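PDB 1R0K: 1-deoxy-D-xylulose 5-phosphate reductoisomerase from Zymomonas mobilis, which catalyses the NADPH- and divalent-metal-dependent rearrangement and reduction of 1-deoxy-D-xylulose 5-phosphate to 2-C-methyl-D-erythritol 4-phosphate in isoprenoid biosynthesis. Local coordinates for residues Ala213-Gly219 with Phe305-Thr309; Leu222-Phe226 with Ala311-Ile315; Ala328-Val333 with Ile346-Val350. One frame throughout, in Å; residues are numbered along the deposited sequence.

Contact 1. Residues Ala213-Gly219 with Phe305-Thr309; sequences ATMMNKG and FPALT
The backbones of 213-219 and 305-309 meet most closely at Gly-219 and Leu-308, whose CA atoms are 5.0 Å apart, while Met-215, with a phi of +73°, interrupts the helical course between helices 206-214 and 216-229. From this turn the Met-215 side chain reaches over one face of the Phe-305 ring as a Met-aromatic contact, its SD standing 4.0 Å from the ring centroid and displaced toward the rim. The bend at its third torsion (chi3 83°) turns CE away from Phe-305 and leaves SD as the atom over the face. Two carbonyl oxygens border the same ring near its plane: Ala-213 O lies 3.6 Å from Phe-305 CE2, and Thr-214 O faces CD2. Ala-307 CB receives the terminal methyl of Met-216, CE to CB 3.6 Å, and Leu-308 CD2 rests against Met-215 O and Lys-218 CB. Beyond, Lys-218, predicted to bind the substrate, leads away, its NZ in salt bridges with Glu-152 and Glu-221 and hydrogen-bonded to Thr-174 O. A water accepts from Ala-307 N and donates to Thr-214 O, 2.9 Å from each. The contact therefore joins the two segments through apolar groups and sulfur, with one water bridging their backbones.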
loop_
_atom_site.group_PDB
_atom_site.type_symbol
_atom_site.label_atom_id
_atom_site.label_comp_id
_atom_site.label_asym_id
_atom_site.label_seq_id
_atom_site.Cartn_x
_atom_site.Cartn_y
_atom_site.Cartn_z
ATOM N N ALA B 213 14.449 -5.629 22.737
ATOM C CA ALA B 213 15.507 -6.630 22.777
ATOM C C ALA B 213 14.971 -8.056 22.874
ATOM O O ALA B 213 15.517 -8.970 22.264
ATOM C CB ALA B 213 16.447 -6.338 23.945
ATOM N N THR B 214 13.898 -8.248 23.635
ATOM C CA THR B 214 13.315 -9.577 23.802
ATOM C C THR B 214 12.243 -9.841 22.749
ATOM O O THR B 214 11.786 -10.971 22.582
ATOM C CB THR B 214 12.646 -9.720 25.173
ATOM O OG1 THR B 214 11.535 -8.822 25.242
ATOM C CG2 THR B 214 13.630 -9.392 26.294
ATOM N N MET B 215 11.858 -8.778 22.045
ATOM C CA MET B 215 10.824 -8.826 21.026
ATOM C C MET B 215 9.440 -8.957 21.655
ATOM O O MET B 215 8.476 -9.333 20.990
ATOM C CB MET B 215 11.076 -9.955 20.016
ATOM C CG MET B 215 12.191 -9.641 19.023
ATOM S SD MET B 215 12.121 -10.655 17.523
ATOM C CE MET B 215 10.914 -9.751 16.544
ATOM N N MET B 216 9.346 -8.633 22.941
ATOM C CA MET B 216 8.068 -8.673 23.639
ATOM C C MET B 216 7.206 -7.567 23.030
ATOM O O MET B 216 5.983 -7.694 22.929
ATOM C CB MET B 216 8.269 -8.406 25.131
ATOM C CG MET B 216 6.991 -8.444 25.954
ATOM S SD MET B 216 6.164 -10.052 25.917
ATOM C CE MET B 216 7.268 -11.018 26.921
ATOM N N ASN B 217 7.854 -6.481 22.618
ATOM C CA ASN B 217 7.136 -5.363 22.013
ATOM C C ASN B 217 6.378 -5.868 20.795
ATOM O O ASN B 217 5.242 -5.463 20.567
ATOM C CB ASN B 217 8.102 -4.226 21.629
ATOM C CG ASN B 217 8.992 -4.569 20.435
ATOM O OD1 ASN B 217 9.553 -5.661 20.348
ATOM N ND2 ASN B 217 9.133 -3.620 19.518
ATOM N N LYS B 218 6.995 -6.767 20.027
ATOM C CA LYS B 218 6.344 -7.328 18.844
ATOM C C LYS B 218 5.198 -8.246 19.222
ATOM O O LYS B 218 4.181 -8.293 18.528
ATOM C CB LYS B 218 7.332 -8.114 17.976
ATOM C CG LYS B 218 8.120 -7.262 17.019
ATOM C CD LYS B 218 7.202 -6.480 16.088
ATOM C CE LYS B 218 7.897 -5.203 15.666
ATOM N NZ LYS B 218 7.085 -4.355 14.776
ATOM N N GLY B 219 5.374 -8.992 20.311
ATOM C CA GLY B 219 4.326 -9.891 20.758
ATOM C C GLY B 219 3.104 -9.092 21.170
ATOM O O GLY B 219 1.972 -9.473 20.875
ATOM N N PHE B 305 13.527 -16.044 20.350
ATOM C CA PHE B 305 12.677 -15.025 20.952
ATOM C C PHE B 305 11.334 -15.629 21.367
ATOM O O PHE B 305 10.300 -15.365 20.755
ATOM C CB PHE B 305 12.495 -13.857 19.970
ATOM C CG PHE B 305 13.796 -13.239 19.537
ATOM C CD1 PHE B 305 14.442 -13.676 18.383
ATOM C CD2 PHE B 305 14.413 -12.273 20.325
ATOM C CE1 PHE B 305 15.692 -13.161 18.020
ATOM C CE2 PHE B 305 15.666 -11.748 19.973
ATOM C CZ PHE B 305 16.306 -12.195 18.816
ATOM N N PRO B 306 11.339 -16.451 22.432
ATOM C CA PRO B 306 10.132 -17.111 22.945
ATOM C C PRO B 306 8.976 -16.181 23.305
ATOM O O PRO B 306 7.830 -16.621 23.414
ATOM C CB PRO B 306 10.652 -17.909 24.146
ATOM C CG PRO B 306 11.858 -17.127 24.594
ATOM C CD PRO B 306 12.506 -16.751 23.285
ATOM N N ALA B 307 9.269 -14.898 23.484
ATOM C CA ALA B 307 8.214 -13.942 23.805
ATOM C C ALA B 307 7.175 -13.941 22.684
ATOM O O ALA B 307 5.992 -13.699 22.924
ATOM C CB ALA B 307 8.802 -12.538 23.981
ATOM N N LEU B 308 7.622 -14.211 21.460
ATOM C CA LEU B 308 6.711 -14.233 20.321
ATOM C C LEU B 308 5.725 -15.381 20.481
ATOM O O LEU B 308 4.536 -15.232 20.201
ATOM C CB LEU B 308 7.486 -14.370 19.000
ATOM C CG LEU B 308 8.383 -13.182 18.624
ATOM C CD1 LEU B 308 9.042 -13.443 17.270
ATOM C CD2 LEU B 308 7.552 -11.897 18.576
ATOM N N THR B 309 6.218 -16.524 20.944
ATOM C CA THR B 309 5.355 -17.681 21.149
ATOM C C THR B 309 4.378 -17.436 22.294
ATOM O O THR B 309 3.201 -17.799 22.210
ATOM C CB THR B 309 6.179 -18.935 21.460
ATOM O OG1 THR B 309 7.050 -19.211 20.357
ATOM C CG2 THR B 309 5.260 -20.133 21.694
HETATM O O HOH W 1 11.790 -13.574 23.956
#

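Contact 2. Residues Leu222-Phe226 with Ala311-Ile315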
loop_
_atom_site.group_PDB
_atom_site.type_symbol
_atom_site.label_atom_id
_atom_site.label_comp_id
_atom_site.label_asym_id
_atom_site.label_seq_id
_atom_site.Cartn_x
_atom_site.Cartn_y
_atom_site.Cartn_z
ATOM N N LEU B 222 1.279 -7.780 18.204
ATOM C CA LEU B 222 0.478 -8.816 17.571
ATOM C C LEU B 222 -0.872 -8.912 18.267
ATOM O O LEU B 222 -1.914 -9.049 17.623
ATOM C CB LEU B 222 1.192 -10.163 17.669
ATOM C CG LEU B 222 0.406 -11.374 17.182
ATOM C CD1 LEU B 222 0.061 -11.220 15.708
ATOM C CD2 LEU B 222 1.235 -12.630 17.411
ATOM N N ILE B 223 -0.844 -8.846 19.592
ATOM C CA ILE B 223 -2.066 -8.933 20.367
ATOM C C ILE B 223 -2.966 -7.758 20.020
ATOM O O ILE B 223 -4.149 -7.937 19.753
ATOM C CB ILE B 223 -1.757 -8.948 21.877
ATOM C CG1 ILE B 223 -1.042 -10.254 22.232
ATOM C CG2 ILE B 223 -3.044 -8.808 22.684
ATOM C CD1 ILE B 223 -0.577 -10.332 23.666
ATOM N N GLU B 224 -2.394 -6.560 20.001
ATOM C CA GLU B 224 -3.158 -5.364 19.666
ATOM C C GLU B 224 -3.751 -5.465 18.268
ATOM O O GLU B 224 -4.911 -5.108 18.052
ATOM C CB GLU B 224 -2.267 -4.130 19.717
ATOM C CG GLU B 224 -1.714 -3.790 21.075
ATOM C CD GLU B 224 -0.794 -2.585 21.012
ATOM O OE1 GLU B 224 0.407 -2.770 20.705
ATOM O OE2 GLU B 224 -1.284 -1.457 21.245
ATOM N N ALA B 225 -2.942 -5.936 17.320
ATOM C CA ALA B 225 -3.384 -6.075 15.935
ATOM C C ALA B 225 -4.554 -7.039 15.833
ATOM O O ALA B 225 -5.493 -6.829 15.060
ATOM C CB ALA B 225 -2.233 -6.562 15.066
ATOM N N PHE B 226 -4.493 -8.108 16.617
ATOM C CA PHE B 226 -5.548 -9.110 16.606
ATOM C C PHE B 226 -6.905 -8.496 16.956
ATOM O O PHE B 226 -7.914 -8.813 16.328
ATOM C CB PHE B 226 -5.207 -10.228 17.593
ATOM C CG PHE B 226 -6.290 -11.265 17.735
ATOM C CD1 PHE B 226 -6.564 -12.159 16.701
ATOM C CD2 PHE B 226 -7.067 -11.328 18.889
ATOM C CE1 PHE B 226 -7.591 -13.092 16.812
ATOM C CE2 PHE B 226 -8.097 -12.254 19.009
ATOM C CZ PHE B 226 -8.355 -13.129 17.968
ATOM N N ALA B 311 3.136 -14.632 23.279
ATOM C CA ALA B 311 2.089 -13.735 22.802
ATOM C C ALA B 311 1.058 -14.538 22.013
ATOM O O ALA B 311 -0.148 -14.385 22.217
ATOM C CB ALA B 311 2.691 -12.642 21.921
ATOM N N MET B 312 1.545 -15.396 21.117
ATOM C CA MET B 312 0.679 -16.242 20.295
ATOM C C MET B 312 -0.230 -17.121 21.150
ATOM O O MET B 312 -1.440 -17.180 20.925
ATOM C CB MET B 312 1.518 -17.151 19.382
ATOM C CG MET B 312 2.090 -16.472 18.159
ATOM S SD MET B 312 0.829 -16.156 16.901
ATOM C CE MET B 312 1.853 -15.482 15.560
ATOM N N GLU B 313 0.359 -17.812 22.121
ATOM C CA GLU B 313 -0.408 -18.699 22.992
ATOM C C GLU B 313 -1.411 -17.914 23.831
ATOM O O GLU B 313 -2.540 -18.354 24.042
ATOM C CB GLU B 313 0.539 -19.498 23.894
ATOM C CG GLU B 313 1.569 -20.300 23.115
ATOM C CD GLU B 313 2.476 -21.130 24.005
ATOM O OE1 GLU B 313 2.902 -20.622 25.064
ATOM O OE2 GLU B 313 2.773 -22.288 23.638
ATOM N N SER B 314 -1.003 -16.740 24.298
ATOM C CA SER B 314 -1.895 -15.914 25.096
ATOM C C SER B 314 -3.129 -15.520 24.276
ATOM O O SER B 314 -4.255 -15.582 24.774
ATOM C CB SER B 314 -1.161 -14.664 25.592
ATOM O OG SER B 314 -0.132 -15.011 26.508
ATOM N N ILE B 315 -2.922 -15.122 23.021
ATOM C CA ILE B 315 -4.039 -14.734 22.158
ATOM C C ILE B 315 -4.950 -15.931 21.908
ATOM O O ILE B 315 -6.172 -15.825 22.022
ATOM C CB ILE B 315 -3.554 -14.208 20.785
ATOM C CG1 ILE B 315 -2.748 -12.928 20.970
ATOM C CG2 ILE B 315 -4.749 -13.950 19.872
ATOM C CD1 ILE B 315 -2.164 -12.391 19.681
#
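Phe-226 N bonds to Leu-222 O at 2.9 Å, a regular helical bond that sets these two side chains one turn apart on the flank facing helix 307-317. The segment axes approach to 10.1 Å at a crossing angle of -32°, with both helices running in broadly the same direction. Ile-315 fills the space between them and meets three residues with its two branches. Its CG2 methyl lies over one face of the Phe-226 ring, 3.7 Å from the centroid and near the ring normal, which meets the geometry of a CH-pi contact. Its CG1 presses on Ile-223 CG1 at 3.4 Å, a carbon pair closer than usual van der Waals contact. The extended second torsion of Ile-315 (chi2 177°) carries CD1 onward to Leu-222, 3.7 Å from CG, and against the backbone of Ile-223. One turn earlier, Met-312 comes in from the side: bent at chi2 (-74°), it crosses the Leu-222 side chain at about a right angle and brings CE to 3.5 Å from Leu-222 CD2. Beyond the pair, Ile-223 also touches Met-325 of helix 321-337, and Ile-315 touches Leu-233. Every side-chain meeting across this interface is thus apolar, and the tight Ile-223 to Ile-315 pair marks dense packing, so the join of helix 307-317 to helix 216-229, which carries the predicted metal ligand Glu-221, rests on side-chain contact and shape fit.

Contact 3. Residues Ala328-Val333 with Ile346-Val350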
loop_
_atom_site.group_PDB
_atom_site.type_symbol
_atom_site.label_atom_id
_atom_site.label_comp_id
_atom_site.label_asym_id
_atom_site.label_seq_id
_atom_site.Cartn_x
_atom_site.Cartn_y
_atom_site.Cartn_z
ATOM N N ALA B 328 3.110 -9.478 33.914
ATOM C CA ALA B 328 4.285 -10.254 34.306
ATOM C C ALA B 328 5.544 -9.699 33.649
ATOM O O ALA B 328 6.611 -9.661 34.260
ATOM C CB ALA B 328 4.102 -11.715 33.935
ATOM N N ASN B 329 5.422 -9.269 32.397
ATOM C CA ASN B 329 6.571 -8.719 31.688
ATOM C C ASN B 329 7.069 -7.440 32.368
ATOM O O ASN B 329 8.274 -7.200 32.448
ATOM C CB ASN B 329 6.207 -8.433 30.226
ATOM C CG ASN B 329 7.404 -8.007 29.407
ATOM O OD1 ASN B 329 8.379 -8.758 29.275
ATOM N ND2 ASN B 329 7.347 -6.798 28.854
ATOM N N GLU B 330 6.145 -6.621 32.860
ATOM C CA GLU B 330 6.522 -5.384 33.544
ATOM C C GLU B 330 7.437 -5.698 34.724
ATOM O O GLU B 330 8.471 -5.061 34.911
ATOM C CB GLU B 330 5.277 -4.647 34.052
ATOM C CG GLU B 330 4.428 -4.018 32.961
ATOM C CD GLU B 330 4.964 -2.675 32.488
ATOM O OE1 GLU B 330 6.112 -2.316 32.836
ATOM O OE2 GLU B 330 4.232 -1.977 31.756
ATOM N N ILE B 331 7.040 -6.690 35.518
ATOM C CA ILE B 331 7.798 -7.113 36.686
ATOM C C ILE B 331 9.131 -7.729 36.287
ATOM O O ILE B 331 10.171 -7.381 36.840
ATOM C CB ILE B 331 6.999 -8.160 37.512
ATOM C CG1 ILE B 331 5.748 -7.507 38.097
ATOM C CG2 ILE B 331 7.862 -8.737 38.626
ATOM C CD1 ILE B 331 6.056 -6.442 39.129
ATOM N N ALA B 332 9.090 -8.646 35.326
ATOM C CA ALA B 332 10.293 -9.324 34.870
ATOM C C ALA B 332 11.330 -8.352 34.314
ATOM O O ALA B 332 12.511 -8.450 34.639
ATOM C CB ALA B 332 9.934 -10.371 33.821
ATOM N N VAL B 333 10.891 -7.421 33.469
ATOM C CA VAL B 333 11.805 -6.438 32.894
ATOM C C VAL B 333 12.454 -5.603 34.002
ATOM O O VAL B 333 13.670 -5.411 34.018
ATOM C CB VAL B 333 11.060 -5.507 31.898
ATOM C CG1 VAL B 333 11.945 -4.342 31.493
ATOM C CG2 VAL B 333 10.649 -6.301 30.663
ATOM N N ILE B 346 13.571 -13.171 31.709
ATOM C CA ILE B 346 12.390 -12.334 31.536
ATOM C C ILE B 346 11.251 -13.145 30.935
ATOM O O ILE B 346 10.182 -13.266 31.538
ATOM C CB ILE B 346 12.686 -11.120 30.632
ATOM C CG1 ILE B 346 13.731 -10.224 31.301
ATOM C CG2 ILE B 346 11.406 -10.335 30.377
ATOM C CD1 ILE B 346 14.288 -9.139 30.406
ATOM N N ALA B 347 11.477 -13.708 29.752
ATOM C CA ALA B 347 10.448 -14.509 29.098
ATOM C C ALA B 347 10.102 -15.743 29.926
ATOM O O ALA B 347 8.977 -16.238 29.867
ATOM C CB ALA B 347 10.905 -14.929 27.696
ATOM N N LYS B 348 11.065 -16.255 30.686
ATOM C CA LYS B 348 10.792 -17.430 31.510
ATOM C C LYS B 348 9.827 -17.082 32.635
ATOM O O LYS B 348 8.889 -17.826 32.904
ATOM C CB LYS B 348 12.091 -18.011 32.080
ATOM C CG LYS B 348 12.955 -18.669 31.014
ATOM C CD LYS B 348 14.198 -19.326 31.596
ATOM C CE LYS B 348 15.040 -19.946 30.484
ATOM N NZ LYS B 348 16.243 -20.657 31.007
ATOM N N ILE B 349 10.051 -15.948 33.288
ATOM C CA ILE B 349 9.169 -15.523 34.366
ATOM C C ILE B 349 7.777 -15.282 33.795
ATOM O O ILE B 349 6.772 -15.651 34.408
ATOM C CB ILE B 349 9.668 -14.216 35.034
ATOM C CG1 ILE B 349 11.001 -14.463 35.752
ATOM C CG2 ILE B 349 8.623 -13.694 36.010
ATOM C CD1 ILE B 349 10.941 -15.491 36.849
ATOM N N VAL B 350 7.714 -14.666 32.617
ATOM C CA VAL B 350 6.420 -14.398 32.002
ATOM C C VAL B 350 5.702 -15.718 31.741
ATOM O O VAL B 350 4.524 -15.864 32.068
ATOM C CB VAL B 350 6.572 -13.608 30.678
ATOM C CG1 VAL B 350 5.228 -13.502 29.971
ATOM C CG2 VAL B 350 7.106 -12.208 30.977
#
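Helices 321-337 and 345-356 form an alpha-helical hairpin in the C-terminal helical domain, and Ala-332 meets Ile-346 at its closest CA pair, 5.0 Å apart. The segment axes approach to 8.6 Å and their directions differ by 143°, an antiparallel but clearly inclined pairing. Small residues permit this closeness. The methyl of Ala-332 is the main bump on its side: it enters a hollow edged by Ile-346, Ile-349 and Val-350, reaching Ile-346 CG2 at 3.7 Å and Ile-349 CB at 4.0 Å. The reciprocal bump is Val-350, whose CG2 branch lies beside its own backbone N (CG1 takes the anti place, chi1 173°) and drops into the hollow between Ala-328, Asn-329 and Ala-332, where CG2 comes to 3.6 Å from Asn-329 CA. At the other end of the interface, Ile-346 CG2 is wedged among Ala-332, Asn-329 and Val-333, with Val-333 CG2 4.1 Å away. Ile-349 shows its CB to the partner helix, whereas its longer branch leads off toward Leu-386. Outside the pair, helix 365-385 touches Ala-328 through Ala-379, and helix 206-214 reaches Val-333 and Ile-346 through Ile-210. Asn-329 is the one polar side chain in the interface; its ND2 is hydrogen-bonded to Asp-211 OD1, while its OD1 lies 3.6 Å from Ile-346 CG2.

In the fold
Contacts 1 and 2 are successive levels of one interface between helices 216-229 and 307-317: their centres are 11 Å apart, and Gly-219 CA meets Ala-311 CB at 3.4 Å. Contact 3 also adjoins contact 1, where Met-216 CG packs 3.4 Å from Asn-329 ND2, but it stays about 7 Å (nearest atoms) from contact 2. Asp-211 connects contacts 1 and 3, through a backbone hydrogen bond with Asn-217 and a side-chain bond with Asn-329. Contact 1 carries Asn-217 and Lys-218 of the predicted substrate site, and the Lys-218 side chain is about 3 Å from those of the predicted metal ligands Glu-152 and Glu-221; the Asn-329 side chain is about 8 Å from that of Asn-217.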